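PDB 3BRS: periplasmic binding protein/LacI transcriptional regulator from Clostridium phytofermentans, which probably binds a sugar in the cleft between two alpha/beta lobes and delivers it for uptake, as periplasmic-type solute-binding proteins do. Local coordinates for residues I11-D16 with S143-D148; S19-V24 with V95-M100. One frame throughout, in Å; residues are numbered along the deposited sequence.

Contact 1: I11-D16 with S143-D148; sequences IPKVLD and SKTAMD
The ammonium nitrogen of K13 lies among several groups: T145 OG1 is 3.1 Å from K13 NZ, CB of S143 packs against the same nitrogen at 3.8 Å, and D97 offers its carboxylate in a long, weak ion pair. K13 and T145 reach toward each other tip to tip. The lysine chain is extended beyond CG, with CG turned away from its own carbonyl carbon (chi1 -69°), which carries NZ the full length of the side chain from the loop after strand 7-11 to the first turn of helix 144-157. On the helix side, S143 is the N-cap. Its OG, set between the backbone N and the carbonyl carbon (chi1 60°), accepts from A146 N at 3.2 Å with an N-H...O angle of 157°, and it also hydrogen-bonds to the carbonyl of V140. K144, the next residue, bridges to D148 OD2 within the first turn, NZ lying 3.2 Å away on the syn side of that oxygen, and so is engaged along its own helix, not across the contact. All three touching residues are buried. A lysine nitrogen approaching the start of a helix would probably meet an unfavourable helix dipole; the arrangement is consistent with a polar joint between a loop of one lobe and a helix N-terminus of the other, in which D97 probably eases the lysine's charge.

Contact 2: S19-V24 with V95-M100; sequences SDFWSV and VIDSGM
D97 pushes its carboxylate against two aromatic side chains of helix 20-36, one oxygen to each. OD1 lies 3.5 Å from F21 CZ, and OD2 lies 3.2 Å from W22 CH2 and 3.5 Å from W22 CZ2. With CG anti to the backbone N, the D97 side chain extends from the end of strand 92-96 toward the helix. Its carboxylate plane stands 84° from the indole and 50° from the phenyl ring, and both oxygens approach the rings obliquely.

Aromatic packing holds the two rings together on the helix. F21 CD1 sits over the centre of the indole, 3.7 Å above its plane, while W22 CD2 lies in the plane of the phenyl ring at its edge; the neighbours thus form a T-shaped pair.

Hydrogen bonds fix the helix that carries them. S19 is the N-cap, its OG accepting from W22 N at 3.1 Å with a nearly straight N-H...O angle of 167°. The indole NE1 is bonded to E48, which should restrain the ring's rotation.

The segments join the C-terminal end of a central strand of the parallel sheet to the N-terminus of a helix following another strand of that sheet. This is the Rossmann-like arrangement of a periplasmic binding protein lobe, in which aromatic and acidic side chains at such strand ends commonly line the sugar cleft; F21, W22 and D97 may do so here.

Overall arrangement
The two contacts lie side by side near the middle of the chain, their centres about 6 Å apart, and share one polar cluster. K13 of contact 1 and D97 of contact 2 come within 3.6 Å, K13 NZ to D97 OD2, a long and weak ion pair. T145 CG2 packs on the backbone oxygen of D97 at 3.2 Å, and V14 CG2 touches W22 CD1 at 3.3 Å. Contact 2 stays within the lobe built on the sheet of strand 7-11, whereas contact 1 reaches helix 144-157, which follows strand 133-138 of the second sheet. Contact 1 thus spans the two lobes and contact 2 adjoins it from one side, in the interlobe region where relatives bind their sugars; a ligand role here remains an inference.

Contact 1: I11-D16 with S143-D148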
loop_
_atom_site.group_PDB
_atom_site.type_symbol
_atom_site.label_atom_id
_atom_site.label_comp_id
_atom_site.label_asym_id
_atom_site.label_seq_id
_atom_site.Cartn_x
_atom_site.Cartn_y
_atom_site.Cartn_z
ATOM N N ILE A 11 -3.583 -5.647 12.712
ATOM C CA ILE A 11 -3.450 -6.764 11.758
ATOM C C ILE A 11 -3.012 -6.196 10.470
ATOM O O ILE A 11 -3.849 -5.836 9.661
ATOM C CB ILE A 11 -4.736 -7.597 11.563
ATOM C CG1 ILE A 11 -5.346 -7.999 12.923
ATOM C CG2 ILE A 11 -4.533 -8.774 10.574
ATOM C CD1 ILE A 11 -6.700 -8.802 12.786
ATOM N N PRO A 12 -1.702 -5.997 10.306
ATOM C CA PRO A 12 -1.216 -5.497 8.995
ATOM C C PRO A 12 -1.382 -6.561 7.886
ATOM O O PRO A 12 -1.895 -7.647 8.142
ATOM C CB PRO A 12 0.239 -5.176 9.235
ATOM C CG PRO A 12 0.490 -5.331 10.767
ATOM C CD PRO A 12 -0.617 -6.234 11.264
ATOM N N LYS A 13 -1.060 -6.240 6.633
ATOM C CA LYS A 13 -1.158 -7.238 5.567
ATOM C C LYS A 13 -0.009 -8.209 5.709
ATOM O O LYS A 13 -0.206 -9.398 5.379
ATOM C CB LYS A 13 -1.010 -6.583 4.209
ATOM C CG LYS A 13 -2.217 -5.675 3.844
ATOM C CD LYS A 13 -1.976 -5.228 2.420
ATOM C CE LYS A 13 -3.137 -4.434 1.845
ATOM N NZ LYS A 13 -2.587 -3.553 0.737
ATOM N N VAL A 14 1.168 -7.689 6.139
ATOM C CA VAL A 14 2.344 -8.461 6.584
ATOM C C VAL A 14 3.135 -7.713 7.662
ATOM O O VAL A 14 3.093 -6.491 7.727
ATOM C CB VAL A 14 3.495 -8.677 5.480
ATOM C CG1 VAL A 14 3.107 -9.631 4.356
ATOM C CG2 VAL A 14 3.933 -7.344 4.954
ATOM N N LEU A 15 3.938 -8.460 8.413
ATOM C CA LEU A 15 4.991 -7.890 9.257
ATOM C C LEU A 15 6.336 -8.269 8.650
ATOM O O LEU A 15 6.959 -9.174 9.127
ATOM C CB LEU A 15 4.886 -8.451 10.692
ATOM C CG LEU A 15 3.764 -7.885 11.582
ATOM C CD1 LEU A 15 3.158 -8.998 12.374
ATOM C CD2 LEU A 15 4.314 -6.776 12.486
ATOM N N ASP A 16 6.759 -7.598 7.587
ATOM C CA ASP A 16 7.898 -8.035 6.807
ATOM C C ASP A 16 9.119 -7.393 7.421
ATOM O O ASP A 16 9.966 -8.096 7.952
ATOM C CB ASP A 16 7.750 -7.651 5.317
ATOM C CG ASP A 16 8.967 -8.077 4.445
ATOM O OD1 ASP A 16 8.855 -8.195 3.195
ATOM O OD2 ASP A 16 10.046 -8.285 5.015
ATOM N N SER A 143 -6.119 -5.962 -3.834
ATOM C CA SER A 143 -6.144 -5.139 -2.660
ATOM C C SER A 143 -6.595 -3.844 -3.123
ATOM O O SER A 143 -6.254 -3.505 -4.176
ATOM C CB SER A 143 -4.755 -4.901 -2.094
ATOM O OG SER A 143 -4.040 -4.277 -3.067
ATOM N N LYS A 144 -7.268 -3.064 -2.289
ATOM C CA LYS A 144 -7.788 -1.800 -2.672
ATOM C C LYS A 144 -6.697 -0.750 -2.957
ATOM O O LYS A 144 -6.868 0.079 -3.936
ATOM C CB LYS A 144 -8.738 -1.329 -1.582
ATOM C CG LYS A 144 -9.441 -0.084 -1.974
ATOM C CD LYS A 144 -10.567 0.098 -1.078
ATOM C CE LYS A 144 -11.452 1.160 -1.665
ATOM N NZ LYS A 144 -10.786 2.433 -1.369
ATOM N N THR A 145 -5.566 -0.813 -2.246
ATOM C CA THR A 145 -4.433 0.155 -2.540
ATOM C C THR A 145 -3.844 -0.121 -3.977
ATOM O O THR A 145 -3.573 0.819 -4.734
ATOM C CB THR A 145 -3.315 0.088 -1.532
ATOM O OG1 THR A 145 -2.865 -1.298 -1.413
ATOM C CG2 THR A 145 -3.794 0.571 -0.263
ATOM N N ALA A 146 -3.750 -1.388 -4.414
ATOM C CA ALA A 146 -3.283 -1.644 -5.829
ATOM C C ALA A 146 -4.248 -1.084 -6.852
ATOM O O ALA A 146 -3.826 -0.505 -7.848
ATOM C CB ALA A 146 -3.130 -3.161 -6.149
ATOM N N MET A 147 -5.551 -1.375 -6.649
ATOM C CA MET A 147 -6.611 -0.893 -7.518
ATOM C C MET A 147 -6.629 0.577 -7.624
ATOM O O MET A 147 -6.851 1.069 -8.695
ATOM C CB MET A 147 -8.013 -1.376 -7.044
ATOM C CG MET A 147 -8.111 -2.899 -6.581
ATOM S SD MET A 147 -9.688 -3.628 -5.899
ATOM C CE MET A 147 -10.835 -2.612 -6.778
ATOM N N ASP A 148 -6.532 1.296 -6.503
ATOM C CA ASP A 148 -6.657 2.766 -6.511
ATOM C C ASP A 148 -5.442 3.400 -7.231
ATOM O O ASP A 148 -5.567 4.304 -7.994
ATOM C CB ASP A 148 -6.798 3.375 -5.075
ATOM C CG ASP A 148 -8.194 3.154 -4.432
ATOM O OD1 ASP A 148 -9.090 2.575 -5.064
ATOM O OD2 ASP A 148 -8.387 3.528 -3.254
#

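Contact 2: S19-V24 with V95-M100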
loop_
_atom_site.group_PDB
_atom_site.type_symbol
_atom_site.label_atom_id
_atom_site.label_comp_id
_atom_site.label_asym_id
_atom_site.label_seq_id
_atom_site.Cartn_x
_atom_site.Cartn_y
_atom_site.Cartn_z
ATOM N N SER A 19 10.437 -4.601 4.681
ATOM C CA SER A 19 9.454 -3.605 4.191
ATOM C C SER A 19 9.540 -2.281 4.984
ATOM O O SER A 19 9.406 -2.243 6.185
ATOM C CB SER A 19 8.041 -4.168 4.229
ATOM O OG SER A 19 7.112 -3.122 4.122
ATOM N N ASP A 20 9.761 -1.181 4.324
ATOM C CA ASP A 20 9.921 -0.010 5.068
ATOM C C ASP A 20 8.556 0.622 5.336
ATOM O O ASP A 20 8.439 1.428 6.238
ATOM C CB ASP A 20 10.923 0.916 4.377
ATOM C CG ASP A 20 11.066 2.186 5.062
ATOM O OD1 ASP A 20 10.078 2.938 5.108
ATOM O OD2 ASP A 20 12.172 2.467 5.575
ATOM N N PHE A 21 7.524 0.258 4.579
ATOM C CA PHE A 21 6.159 0.696 4.905
ATOM C C PHE A 21 5.644 -0.025 6.162
ATOM O O PHE A 21 5.169 0.614 7.081
ATOM C CB PHE A 21 5.171 0.397 3.780
ATOM C CG PHE A 21 3.797 0.960 4.018
ATOM C CD1 PHE A 21 2.795 0.194 4.597
ATOM C CD2 PHE A 21 3.488 2.269 3.628
ATOM C CE1 PHE A 21 1.523 0.746 4.852
ATOM C CE2 PHE A 21 2.216 2.788 3.849
ATOM C CZ PHE A 21 1.237 2.002 4.437
ATOM N N TRP A 22 5.665 -1.353 6.144
ATOM C CA TRP A 22 5.080 -2.082 7.238
ATOM C C TRP A 22 5.870 -1.853 8.480
ATOM O O TRP A 22 5.294 -1.779 9.577
ATOM C CB TRP A 22 4.816 -3.603 6.939
ATOM C CG TRP A 22 3.737 -3.701 5.830
ATOM C CD1 TRP A 22 3.944 -4.072 4.539
ATOM C CD2 TRP A 22 2.359 -3.282 5.907
ATOM N NE1 TRP A 22 2.792 -3.965 3.807
ATOM C CE2 TRP A 22 1.789 -3.478 4.612
ATOM C CE3 TRP A 22 1.545 -2.784 6.934
ATOM C CZ2 TRP A 22 0.447 -3.189 4.316
ATOM C CZ3 TRP A 22 0.180 -2.508 6.642
ATOM C CH2 TRP A 22 -0.333 -2.685 5.325
ATOM N N SER A 23 7.175 -1.699 8.337
ATOM C CA SER A 23 8.027 -1.484 9.526
ATOM C C SER A 23 7.704 -0.195 10.213
ATOM O O SER A 23 7.688 -0.162 11.402
ATOM C CB SER A 23 9.528 -1.510 9.190
ATOM O OG SER A 23 9.881 -2.776 8.654
ATOM N N VAL A 24 7.572 0.889 9.477
ATOM C CA VAL A 24 7.351 2.196 10.081
ATOM C C VAL A 24 5.927 2.404 10.629
ATOM O O VAL A 24 5.735 3.064 11.660
ATOM C CB VAL A 24 7.737 3.249 9.076
ATOM C CG1 VAL A 24 7.247 4.622 9.470
ATOM C CG2 VAL A 24 9.289 3.247 8.903
ATOM N N VAL A 95 -9.913 0.799 9.907
ATOM C CA VAL A 95 -9.191 0.320 8.735
ATOM C C VAL A 95 -7.939 1.192 8.504
ATOM O O VAL A 95 -8.046 2.380 8.503
ATOM C CB VAL A 95 -10.020 0.160 7.558
ATOM C CG1 VAL A 95 -9.107 0.106 6.322
ATOM C CG2 VAL A 95 -10.870 -1.158 7.690
ATOM N N ILE A 96 -6.745 0.568 8.419
ATOM C CA ILE A 96 -5.530 1.305 8.117
ATOM C C ILE A 96 -4.943 0.905 6.701
ATOM O O ILE A 96 -4.976 -0.261 6.290
ATOM C CB ILE A 96 -4.508 0.992 9.153
ATOM C CG1 ILE A 96 -4.503 -0.515 9.361
ATOM C CG2 ILE A 96 -4.698 1.881 10.438
ATOM C CD1 ILE A 96 -3.187 -1.031 9.976
ATOM N N ASP A 97 -4.431 1.868 5.950
ATOM C CA ASP A 97 -3.849 1.573 4.619
ATOM C C ASP A 97 -4.815 1.105 3.538
ATOM O O ASP A 97 -4.885 1.766 2.538
ATOM C CB ASP A 97 -2.707 0.581 4.787
ATOM C CG ASP A 97 -2.079 0.166 3.457
ATOM O OD1 ASP A 97 -1.689 1.044 2.699
ATOM O OD2 ASP A 97 -1.970 -1.019 3.153
ATOM N N SER A 98 -5.620 0.037 3.735
ATOM C CA SER A 98 -6.230 -0.647 2.579
ATOM C C SER A 98 -7.603 -1.066 2.924
ATOM O O SER A 98 -7.749 -1.879 3.828
ATOM C CB SER A 98 -5.457 -1.873 2.155
ATOM O OG SER A 98 -5.783 -2.171 0.791
ATOM N N GLY A 99 -8.604 -0.461 2.269
ATOM C CA GLY A 99 -10.011 -0.685 2.668
ATOM C C GLY A 99 -10.697 -1.907 2.060
ATOM O O GLY A 99 -10.111 -2.672 1.224
ATOM N N MET A 100 -11.931 -2.110 2.512
ATOM C CA MET A 100 -12.918 -3.025 1.900
ATOM C C MET A 100 -14.028 -2.261 1.049
ATOM O O MET A 100 -14.291 -1.092 1.238
ATOM C CB MET A 100 -13.571 -3.837 2.978
ATOM C CG MET A 100 -12.510 -4.716 3.765
ATOM S SD MET A 100 -13.126 -5.628 5.207
ATOM C CE MET A 100 -12.904 -4.247 6.264
#